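Local coordinates for molybdopterin-guanine dinucleotide biosynthesis protein B (mobB) (Archaeoglobus fulgidus, PDB 2F1R) that probably binds GTP and takes part in making the guanine dinucleotide form of the molybdenum cofactor, at residues Ser105-Arg111 against Phe124-Arg128; Ile129-Asp135 against His141-Asp147; Tyr57-Asp62 against Phe73-Val77. All blocks are in the same frame, centred on the assembly; numbering follows the deposited sequence.

Interaction 1: residues Ser105-Arg111 against Phe124-Arg128; sequences SKAGKDR and FRQGR
This is a polar loop-to-loop contact at the surface, built round the guanidinium of Arg-111, which joins the turn leading into strand 111-114 to the one leading into strand 129-133. NH1 of Arg-111 gives a hydrogen bond to Phe-124 O at 3.0 Å, approaching from above the carbonyl plane, and a weak one to OE1 of Gln-126. NH2 meets Ser-105 O at 2.6 Å almost straight (173°), on a lone pair, while NE and NH2 share Lys-109 O side-on. The flat group is held at its rim, and Gly-127 N lies over its centre, 3.3 Å above the guanidinium plane. Bends at chi2 (-93°) and chi3 (-35°) fold the arginine back over its own loop to reach these carbonyls. In this P-loop NTPase-like fold the two loops precede neighbouring parallel strands, and the backbone bond between the segments, Arg-111 N to Arg-128 O, forms where strand 111-114 begins. Gly-127 fits where a side chain would collide with Gly-108 O and Lys-109 O. One water donates to Gly-108 O and Asp-110 OD1 and accepts from Arg-128 N. OD2 of Asp-110 sits 3.5 Å from NH1 of Arg-128, well off the guanidinium plane, pairing charges alone.

Interaction 2: residues Ile129-Asp135 against His141-Asp147; sequences ILAVVCD and HKWFRRD
The indole of Trp-143 meets Cys-134 at its edge: NE1 donates to Cys-134 O at 2.6 Å, close to the ring plane, and Asp-135 O lies further round the same rim, near CZ2. One face of the indole has Arg-145 N above it, offset toward the rim. The guanidinium of Arg-146 carries Asp-135 OD2 over one face, the two planes stacked 25° apart. At the rim of the Phe-144 ring, CE2 touches CB of Ala-131 at 3.9 Å.

These groups flank a parallel pairing at the edge of the central sheet of a P-loop NTPase-like fold, where the short strand 143-144 runs beside 129-133. Val-132 N bonds to Lys-142 O, Phe-144 N to Val-132 O, and Cys-134 N to Phe-144 O. Val-132 and Trp-143 put their side chains on one face of the sheet, Val-133 and Phe-144 on the other, where helix 149-160 packs against Phe-144. With CG anti to the backbone nitrogen (chi1 165°), the indole reaches across toward Cys-134, adding a side-chain bond where the backbone pairing ends. A leucine here would probably leave Cys-134 O without its indole donor and open a gap beside Cys-134.

At the other end His-141 leans on two branched residues, its CB on CG2 of Val-132 and its ring on Ile-129. Beyond the strands the chemistry turns to charge. The Arg-146 guanidinium and Asp-135 OD2 make a long salt bridge, and Arg-145 pairs with Asp-147, both by charge alone; OD1 of Asp-135 and OD1 of Asp-147, like charges, come within 3.1 Å. Arg-146 N gives Asp-135 OD1 a weak hydrogen bond, and CG1 of Val-133 rests 3.7 Å from CD of Arg-146.

Interaction 3: residues Tyr57-Asp62 against Phe73-Val77; sequences YNSGAD and FIRRV
Tyr-57 has CG anti to its own backbone nitrogen (chi1 -174°), which swings the ring across to Arg-76; the arginine has CG between its backbone nitrogen and carbonyl carbon and bends again at chi3 (67°), laying its guanidinium over that ring. The two flat groups slide past each other in opposite directions, with CZ of Arg-76 4.3 Å from the ring centroid, a cation-pi stack. NH2 sits over the middle of the ring, and Gly-60 C lies over the opposite face of the guanidinium, offset toward the rim. Lys-70 of the second subunit makes another cation-pi contact with Tyr-57.

The same NH2 donates to Tyr-57 O at 2.9 Å and, weakly, to Ala-61 O. Tyr-57 O also accepts from Gly-60 N, from the other face of its carbonyl plane. That bond is one of the two of the Schellman motif that ends helix 52-59, and Gly-60 supplies its positive phi. On the strand side, OD1 of Asp-62 takes two bonds from one residue: Arg-76 N at 3.0 Å and, in a salt bridge, Arg-76 NE at 2.9 Å, from opposite faces of the carboxylate. OD2 of Asp-62 receives a water that also donates to Arg-76 O, and bonds to Tyr-96 OH of the second subunit. CG2 of Ile-74 packs against CE1 of Tyr-57 at 3.9 Å.

The contact thus ties the end of helix 52-59 to the close of the antiparallel hairpin 62-66/70-76. Arg-75 turns to helix 85-93, while a strand of the second subunit pairs in parallel with this sheet and carries it across the interface.

Interactions 1 and 2 adjoin along the chain, the loop of interaction 1 running straight into strand 129-133 of interaction 2, which adds the edge strand 143-144. They meet directly, with Leu-130 N probably hydrogen-bonded to Arg-111 O at 2.9 Å. Interaction 3 stands apart, its centre about 31 Å from that of interaction 1 and about 40 Å from that of interaction 2, and it lies at the subunit interface. Interaction 1 is a surface contact run by one arginine and backbone carbonyls. Interaction 2, partly buried, relies on regular strand pairing with apolar packing, an indole N-H bond and a charged fringe at its end, while interaction 3, also partly buried, combines a stacked arginine with a carboxylate.

Interaction 1: residues Ser105-Arg111 against Phe124-Arg128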
loop_
_atom_site.group_PDB
_atom_site.type_symbol
_atom_site.label_atom_id
_atom_site.label_comp_id
_atom_site.label_asym_id
_atom_site.label_seq_id
_atom_site.Cartn_x
_atom_site.Cartn_y
_atom_site.Cartn_z
ATOM N N SER A 105 17.997 -10.475 4.750
ATOM C CA SER A 105 19.341 -10.546 5.342
ATOM C C SER A 105 20.472 -10.105 4.398
ATOM O O SER A 105 21.452 -9.432 4.806
ATOM C CB SER A 105 19.633 -11.946 5.864
ATOM O OG SER A 105 20.930 -11.910 6.438
ATOM N N LYS A 106 20.315 -10.418 3.115
ATOM C CA LYS A 106 21.389 -10.156 2.150
ATOM C C LYS A 106 21.474 -8.708 1.701
ATOM O O LYS A 106 22.405 -8.319 0.947
ATOM C CB LYS A 106 21.339 -11.129 0.971
ATOM C CG LYS A 106 21.105 -12.606 1.348
ATOM C CD LYS A 106 22.350 -13.263 1.930
ATOM C CE LYS A 106 22.236 -14.821 2.025
ATOM N NZ LYS A 106 21.862 -15.510 0.746
ATOM N N ALA A 107 20.574 -7.873 2.223
ATOM C CA ALA A 107 20.659 -6.449 1.948
ATOM C C ALA A 107 21.680 -5.712 2.788
ATOM O O ALA A 107 21.953 -4.532 2.496
ATOM C CB ALA A 107 19.280 -5.780 2.051
ATOM N N GLY A 108 22.246 -6.390 3.816
ATOM C CA GLY A 108 23.346 -5.830 4.606
ATOM C C GLY A 108 23.013 -4.756 5.632
ATOM O O GLY A 108 23.920 -4.141 6.181
ATOM N N LYS A 109 21.724 -4.519 5.913
ATOM C CA LYS A 109 21.349 -3.609 7.005
ATOM C C LYS A 109 21.784 -4.163 8.353
ATOM O O LYS A 109 21.839 -5.387 8.516
ATOM C CB LYS A 109 19.830 -3.351 7.051
ATOM C CG LYS A 109 19.195 -2.837 5.799
ATOM C CD LYS A 109 19.817 -1.488 5.289
ATOM C CE LYS A 109 18.993 -0.962 4.121
ATOM N NZ LYS A 109 19.742 0.086 3.402
ATOM N N ASP A 110 22.079 -3.288 9.328
ATOM C CA ASP A 110 22.270 -3.739 10.718
ATOM C C ASP A 110 21.157 -4.730 11.079
ATOM O O ASP A 110 20.046 -4.520 10.628
ATOM C CB ASP A 110 22.154 -2.551 11.667
ATOM C CG ASP A 110 23.311 -1.551 11.489
ATOM O OD1 ASP A 110 24.207 -1.824 10.645
ATOM O OD2 ASP A 110 23.277 -0.508 12.174
ATOM N N ARG A 111 21.422 -5.750 11.906
ATOM C CA ARG A 111 20.435 -6.807 12.168
ATOM C C ARG A 111 20.458 -7.326 13.582
ATOM O O ARG A 111 21.518 -7.411 14.223
ATOM C CB ARG A 111 20.619 -8.014 11.204
ATOM C CG ARG A 111 21.916 -8.897 11.373
ATOM C CD ARG A 111 23.097 -8.427 10.451
ATOM N NE ARG A 111 22.580 -7.916 9.168
ATOM C CZ ARG A 111 22.335 -8.667 8.111
ATOM N NH1 ARG A 111 22.610 -9.961 8.126
ATOM N NH2 ARG A 111 21.875 -8.107 7.018
ATOM N N PHE A 124 24.518 -15.147 9.073
ATOM C CA PHE A 124 23.873 -13.840 9.040
ATOM C C PHE A 124 24.817 -12.666 9.244
ATOM O O PHE A 124 24.414 -11.654 9.771
ATOM C CB PHE A 124 22.676 -13.813 10.019
ATOM C CG PHE A 124 21.666 -14.912 9.736
ATOM C CD1 PHE A 124 20.701 -14.751 8.749
ATOM C CD2 PHE A 124 21.752 -16.150 10.404
ATOM C CE1 PHE A 124 19.799 -15.793 8.447
ATOM C CE2 PHE A 124 20.852 -17.198 10.107
ATOM C CZ PHE A 124 19.875 -17.013 9.122
ATOM N N ARG A 125 26.055 -12.801 8.758
ATOM C CA ARG A 125 27.079 -11.772 8.850
ATOM C C ARG A 125 27.130 -10.768 7.688
ATOM O O ARG A 125 28.154 -10.128 7.494
ATOM C CB ARG A 125 28.477 -12.426 9.009
ATOM C CG ARG A 125 28.602 -13.325 10.226
ATOM C CD ARG A 125 30.063 -13.789 10.557
ATOM N NE ARG A 125 30.017 -14.244 11.956
ATOM C CZ ARG A 125 30.195 -13.462 13.041
ATOM N NH1 ARG A 125 30.535 -12.179 12.911
ATOM N NH2 ARG A 125 30.068 -13.968 14.272
ATOM N N GLN A 126 26.055 -10.630 6.912
ATOM C CA GLN A 126 26.060 -9.716 5.750
ATOM C C GLN A 126 25.991 -8.222 6.123
ATOM O O GLN A 126 26.355 -7.350 5.325
ATOM C CB GLN A 126 24.912 -10.063 4.804
ATOM C CG GLN A 126 24.934 -11.552 4.292
ATOM C CD GLN A 126 24.107 -12.492 5.156
ATOM O OE1 GLN A 126 23.694 -12.146 6.266
ATOM N NE2 GLN A 126 23.897 -13.712 4.661
ATOM N N GLY A 127 25.494 -7.933 7.317
ATOM C CA GLY A 127 25.568 -6.575 7.877
ATOM C C GLY A 127 26.004 -6.634 9.318
ATOM O O GLY A 127 26.329 -7.705 9.819
ATOM N N ARG A 128 25.990 -5.488 9.991
ATOM C CA ARG A 128 26.382 -5.428 11.397
ATOM C C ARG A 128 25.395 -6.104 12.348
ATOM O O ARG A 128 24.192 -5.772 12.351
ATOM C CB ARG A 128 26.608 -3.974 11.831
ATOM C CG ARG A 128 27.431 -3.872 13.084
ATOM C CD ARG A 128 27.987 -2.449 13.278
ATOM N NE ARG A 128 27.315 -1.837 14.409
ATOM C CZ ARG A 128 26.629 -0.697 14.368
ATOM N NH1 ARG A 128 26.532 0.002 13.224
ATOM N NH2 ARG A 128 26.058 -0.253 15.494
HETATM O O HOH W 1 21.634 -14.633 5.414
HETATM O O HOH W 2 25.030 -3.235 8.630
#

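Interaction 2: residues Ile129-Asp135 against His141-Asp147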
loop_
_atom_site.group_PDB
_atom_site.type_symbol
_atom_site.label_atom_id
_atom_site.label_comp_id
_atom_site.label_asym_id
_atom_site.label_seq_id
_atom_site.Cartn_x
_atom_site.Cartn_y
_atom_site.Cartn_z
ATOM N N ILE A 129 25.918 -7.055 13.140
ATOM C CA ILE A 129 25.100 -7.777 14.112
ATOM C C ILE A 129 25.061 -6.934 15.382
ATOM O O ILE A 129 26.086 -6.691 16.038
ATOM C CB ILE A 129 25.565 -9.251 14.370
ATOM C CG1 ILE A 129 25.403 -10.095 13.085
ATOM C CG2 ILE A 129 24.802 -9.885 15.563
ATOM C CD1 ILE A 129 26.231 -11.392 13.094
ATOM N N LEU A 130 23.849 -6.521 15.728
ATOM C CA LEU A 130 23.655 -5.644 16.851
ATOM C C LEU A 130 23.393 -6.474 18.071
ATOM O O LEU A 130 23.781 -6.079 19.207
ATOM C CB LEU A 130 22.451 -4.724 16.592
ATOM C CG LEU A 130 22.571 -3.722 15.438
ATOM C CD1 LEU A 130 21.414 -2.819 15.407
ATOM C CD2 LEU A 130 23.885 -2.940 15.519
ATOM N N ALA A 131 22.684 -7.600 17.856
ATOM C CA ALA A 131 22.400 -8.519 18.962
ATOM C C ALA A 131 21.913 -9.842 18.444
ATOM O O ALA A 131 21.436 -9.943 17.296
ATOM C CB ALA A 131 21.358 -7.913 19.903
ATOM N N VAL A 132 22.017 -10.865 19.292
ATOM C CA VAL A 132 21.591 -12.184 18.920
ATOM C C VAL A 132 20.514 -12.566 19.894
ATOM O O VAL A 132 20.678 -12.348 21.114
ATOM C CB VAL A 132 22.767 -13.215 18.914
ATOM C CG1 VAL A 132 22.237 -14.657 18.695
ATOM C CG2 VAL A 132 23.876 -12.837 17.819
ATOM N N VAL A 133 19.410 -13.110 19.369
ATOM C CA VAL A 133 18.332 -13.662 20.212
ATOM C C VAL A 133 18.362 -15.203 20.143
ATOM O O VAL A 133 18.190 -15.794 19.094
ATOM C CB VAL A 133 16.985 -13.092 19.837
ATOM C CG1 VAL A 133 15.883 -13.697 20.689
ATOM C CG2 VAL A 133 17.015 -11.570 20.001
ATOM N N CYS A 134 18.610 -15.832 21.286
ATOM C CA CYS A 134 18.828 -17.268 21.347
ATOM C C CYS A 134 18.614 -17.724 22.795
ATOM O O CYS A 134 19.088 -17.086 23.746
ATOM C CB CYS A 134 20.243 -17.582 20.889
ATOM S SG CYS A 134 20.550 -19.357 20.752
ATOM N N ASP A 135 17.863 -18.789 22.984
ATOM C CA ASP A 135 17.666 -19.337 24.358
ATOM C C ASP A 135 18.933 -19.840 25.061
ATOM O O ASP A 135 19.043 -19.828 26.283
ATOM C CB ASP A 135 16.539 -20.377 24.355
ATOM C CG ASP A 135 15.156 -19.715 24.363
ATOM O OD1 ASP A 135 15.008 -18.611 24.936
ATOM O OD2 ASP A 135 14.212 -20.305 23.829
ATOM N N HIS A 141 28.696 -11.434 21.040
ATOM C CA HIS A 141 27.602 -10.511 20.693
ATOM C C HIS A 141 26.723 -10.208 21.882
ATOM O O HIS A 141 26.561 -11.057 22.773
ATOM C CB HIS A 141 26.676 -11.119 19.623
ATOM C CG HIS A 141 27.372 -11.491 18.362
ATOM N ND1 HIS A 141 27.733 -10.559 17.413
ATOM C CD2 HIS A 141 27.794 -12.687 17.901
ATOM C CE1 HIS A 141 28.335 -11.171 16.415
ATOM N NE2 HIS A 141 28.383 -12.462 16.684
ATOM N N LYS A 142 26.104 -9.029 21.853
ATOM C CA LYS A 142 25.009 -8.710 22.763
ATOM C C LYS A 142 23.931 -9.811 22.644
ATOM O O LYS A 142 23.556 -10.198 21.543
ATOM C CB LYS A 142 24.440 -7.339 22.412
ATOM C CG LYS A 142 23.451 -6.813 23.384
ATOM C CD LYS A 142 24.082 -5.815 24.337
ATOM C CE LYS A 142 23.259 -5.738 25.653
ATOM N NZ LYS A 142 22.270 -4.645 25.643
ATOM N N TRP A 143 23.447 -10.314 23.768
ATOM C CA TRP A 143 22.647 -11.533 23.749
ATOM C C TRP A 143 21.400 -11.381 24.593
ATOM O O TRP A 143 21.469 -10.880 25.696
ATOM C CB TRP A 143 23.484 -12.758 24.203
ATOM C CG TRP A 143 22.623 -13.960 24.557
ATOM C CD1 TRP A 143 21.802 -14.683 23.697
ATOM C CD2 TRP A 143 22.474 -14.574 25.851
ATOM N NE1 TRP A 143 21.156 -15.671 24.391
ATOM C CE2 TRP A 143 21.552 -15.639 25.704
ATOM C CE3 TRP A 143 23.021 -14.317 27.116
ATOM C CZ2 TRP A 143 21.161 -16.463 26.782
ATOM C CZ3 TRP A 143 22.630 -15.124 28.190
ATOM C CH2 TRP A 143 21.703 -16.203 28.004
ATOM N N PHE A 144 20.265 -11.798 24.054
ATOM C CA PHE A 144 18.999 -11.885 24.772
ATOM C C PHE A 144 18.415 -13.269 24.513
ATOM O O PHE A 144 18.690 -13.897 23.490
ATOM C CB PHE A 144 17.993 -10.831 24.228
ATOM C CG PHE A 144 18.478 -9.408 24.341
ATOM C CD1 PHE A 144 18.375 -8.704 25.555
ATOM C CD2 PHE A 144 19.069 -8.792 23.263
ATOM C CE1 PHE A 144 18.867 -7.398 25.683
ATOM C CE2 PHE A 144 19.543 -7.497 23.381
ATOM C CZ PHE A 144 19.452 -6.799 24.589
ATOM N N ARG A 145 17.622 -13.741 25.446
ATOM C CA ARG A 145 16.779 -14.915 25.222
ATOM C C ARG A 145 15.505 -14.537 24.465
ATOM O O ARG A 145 15.103 -13.401 24.501
ATOM C CB ARG A 145 16.424 -15.554 26.567
ATOM C CG ARG A 145 17.624 -16.030 27.368
ATOM C CD ARG A 145 17.261 -16.371 28.800
ATOM N NE ARG A 145 16.194 -17.359 28.891
ATOM C CZ ARG A 145 16.008 -18.162 29.942
ATOM N NH1 ARG A 145 16.852 -18.108 30.987
ATOM N NH2 ARG A 145 14.998 -19.040 29.945
ATOM N N ARG A 146 14.867 -15.505 23.805
ATOM C CA ARG A 146 13.614 -15.310 23.003
ATOM C C ARG A 146 12.514 -14.532 23.740
ATOM O O ARG A 146 11.818 -13.710 23.154
ATOM C CB ARG A 146 13.055 -16.687 22.552
ATOM C CG ARG A 146 13.107 -17.072 21.039
ATOM C CD ARG A 146 14.516 -17.075 20.262
ATOM N NE ARG A 146 15.520 -18.070 20.666
ATOM C CZ ARG A 146 15.576 -19.367 20.311
ATOM N NH1 ARG A 146 14.664 -19.909 19.498
ATOM N NH2 ARG A 146 16.560 -20.137 20.792
ATOM N N ASP A 147 12.409 -14.772 25.043
ATOM C CA ASP A 147 11.365 -14.258 25.919
ATOM C C ASP A 147 11.539 -12.816 26.401
ATOM O O ASP A 147 10.650 -12.249 27.032
ATOM C CB ASP A 147 11.291 -15.183 27.164
ATOM C CG ASP A 147 12.643 -15.945 27.463
ATOM O OD1 ASP A 147 13.123 -16.757 26.601
ATOM O OD2 ASP A 147 13.210 -15.773 28.598
#

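Interaction 3: residues Tyr57-Asp62 against Phe73-Val77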
loop_
_atom_site.group_PDB
_atom_site.type_symbol
_atom_site.label_atom_id
_atom_site.label_comp_id
_atom_site.label_asym_id
_atom_site.label_seq_id
_atom_site.Cartn_x
_atom_site.Cartn_y
_atom_site.Cartn_z
ATOM N N TYR A 57 -6.784 -4.177 -10.710
ATOM C CA TYR A 57 -5.366 -4.431 -10.731
ATOM C C TYR A 57 -4.921 -5.224 -11.976
ATOM O O TYR A 57 -4.021 -4.795 -12.695
ATOM C CB TYR A 57 -4.867 -5.128 -9.473
ATOM C CG TYR A 57 -3.366 -5.211 -9.514
ATOM C CD1 TYR A 57 -2.600 -4.153 -9.056
ATOM C CD2 TYR A 57 -2.715 -6.299 -10.084
ATOM C CE1 TYR A 57 -1.204 -4.193 -9.090
ATOM C CE2 TYR A 57 -1.326 -6.350 -10.141
ATOM C CZ TYR A 57 -0.580 -5.284 -9.628
ATOM O OH TYR A 57 0.783 -5.291 -9.650
ATOM N N ASN A 58 -5.594 -6.349 -12.239
ATOM C CA ASN A 58 -5.302 -7.195 -13.419
ATOM C C ASN A 58 -5.416 -6.510 -14.771
ATOM O O ASN A 58 -4.680 -6.815 -15.707
ATOM C CB ASN A 58 -6.222 -8.412 -13.402
ATOM C CG ASN A 58 -5.670 -9.536 -12.567
ATOM O OD1 ASN A 58 -5.137 -9.313 -11.468
ATOM N ND2 ASN A 58 -5.780 -10.772 -13.079
ATOM N N SER A 59 -6.346 -5.561 -14.859
ATOM C CA SER A 59 -6.604 -4.836 -16.089
ATOM C C SER A 59 -5.469 -3.859 -16.382
ATOM O O SER A 59 -5.351 -3.320 -17.485
ATOM C CB SER A 59 -7.966 -4.125 -15.986
ATOM O OG SER A 59 -7.899 -2.972 -15.126
ATOM N N GLY A 60 -4.589 -3.647 -15.419
ATOM C CA GLY A 60 -3.450 -2.791 -15.708
ATOM C C GLY A 60 -3.351 -1.507 -14.911
ATOM O O GLY A 60 -2.463 -0.689 -15.186
ATOM N N ALA A 61 -4.232 -1.326 -13.924
ATOM C CA ALA A 61 -4.160 -0.173 -12.996
ATOM C C ALA A 61 -3.491 -0.563 -11.687
ATOM O O ALA A 61 -3.709 -1.684 -11.192
ATOM C CB ALA A 61 -5.569 0.436 -12.694
ATOM N N ASP A 62 -2.681 0.351 -11.144
ATOM C CA ASP A 62 -2.297 0.277 -9.732
ATOM C C ASP A 62 -3.498 0.724 -8.903
ATOM O O ASP A 62 -4.352 1.481 -9.391
ATOM C CB ASP A 62 -1.076 1.139 -9.491
ATOM C CG ASP A 62 0.168 0.567 -10.199
ATOM O OD1 ASP A 62 0.214 -0.698 -10.440
ATOM O OD2 ASP A 62 1.111 1.367 -10.461
ATOM N N PHE A 73 -2.099 0.399 -0.760
ATOM C CA PHE A 73 -1.583 0.731 -2.109
ATOM C C PHE A 73 -0.955 -0.549 -2.689
ATOM O O PHE A 73 -0.029 -1.132 -2.104
ATOM C CB PHE A 73 -0.577 1.915 -2.043
ATOM C CG PHE A 73 -0.092 2.443 -3.423
ATOM C CD1 PHE A 73 -0.890 2.355 -4.593
ATOM C CD2 PHE A 73 1.149 3.104 -3.528
ATOM C CE1 PHE A 73 -0.435 2.869 -5.845
ATOM C CE2 PHE A 73 1.604 3.653 -4.763
ATOM C CZ PHE A 73 0.797 3.515 -5.930
ATOM N N ILE A 74 -1.493 -0.994 -3.812
ATOM C CA ILE A 74 -1.035 -2.186 -4.496
ATOM C C ILE A 74 -0.541 -1.765 -5.877
ATOM O O ILE A 74 -1.278 -1.135 -6.622
ATOM C CB ILE A 74 -2.171 -3.193 -4.620
ATOM C CG1 ILE A 74 -2.879 -3.337 -3.244
ATOM C CG2 ILE A 74 -1.624 -4.545 -5.184
ATOM C CD1 ILE A 74 -4.234 -4.066 -3.252
ATOM N N ARG A 75 0.718 -2.063 -6.183
ATOM C CA ARG A 75 1.308 -1.594 -7.416
ATOM C C ARG A 75 2.368 -2.487 -8.074
ATOM O O ARG A 75 3.169 -3.110 -7.398
ATOM C CB ARG A 75 1.863 -0.188 -7.218
ATOM C CG ARG A 75 2.970 -0.114 -6.252
ATOM C CD ARG A 75 3.654 1.195 -6.464
ATOM N NE ARG A 75 4.728 1.133 -7.407
ATOM C CZ ARG A 75 5.193 2.187 -8.061
ATOM N NH1 ARG A 75 4.621 3.375 -7.897
ATOM N NH2 ARG A 75 6.213 2.042 -8.923
ATOM N N ARG A 76 2.370 -2.523 -9.399
ATOM C CA ARG A 76 3.377 -3.285 -10.153
ATOM C C ARG A 76 4.796 -2.701 -9.990
ATOM O O ARG A 76 5.034 -1.459 -10.019
ATOM C CB ARG A 76 2.942 -3.480 -11.625
ATOM C CG ARG A 76 2.834 -2.177 -12.469
ATOM C CD ARG A 76 1.708 -2.193 -13.562
ATOM N NE ARG A 76 0.391 -2.221 -12.915
ATOM C CZ ARG A 76 -0.511 -3.198 -13.053
ATOM N NH1 ARG A 76 -0.287 -4.214 -13.854
ATOM N NH2 ARG A 76 -1.632 -3.172 -12.352
ATOM N N VAL A 77 5.741 -3.593 -9.735
ATOM C CA VAL A 77 7.145 -3.195 -9.739
ATOM C C VAL A 77 7.981 -4.094 -10.674
ATOM O O VAL A 77 7.581 -5.203 -10.941
ATOM C CB VAL A 77 7.753 -3.225 -8.286
ATOM C CG1 VAL A 77 7.035 -2.220 -7.422
ATOM C CG2 VAL A 77 7.710 -4.660 -7.679
HETATM O O HOH W 3 3.752 0.599 -11.091
#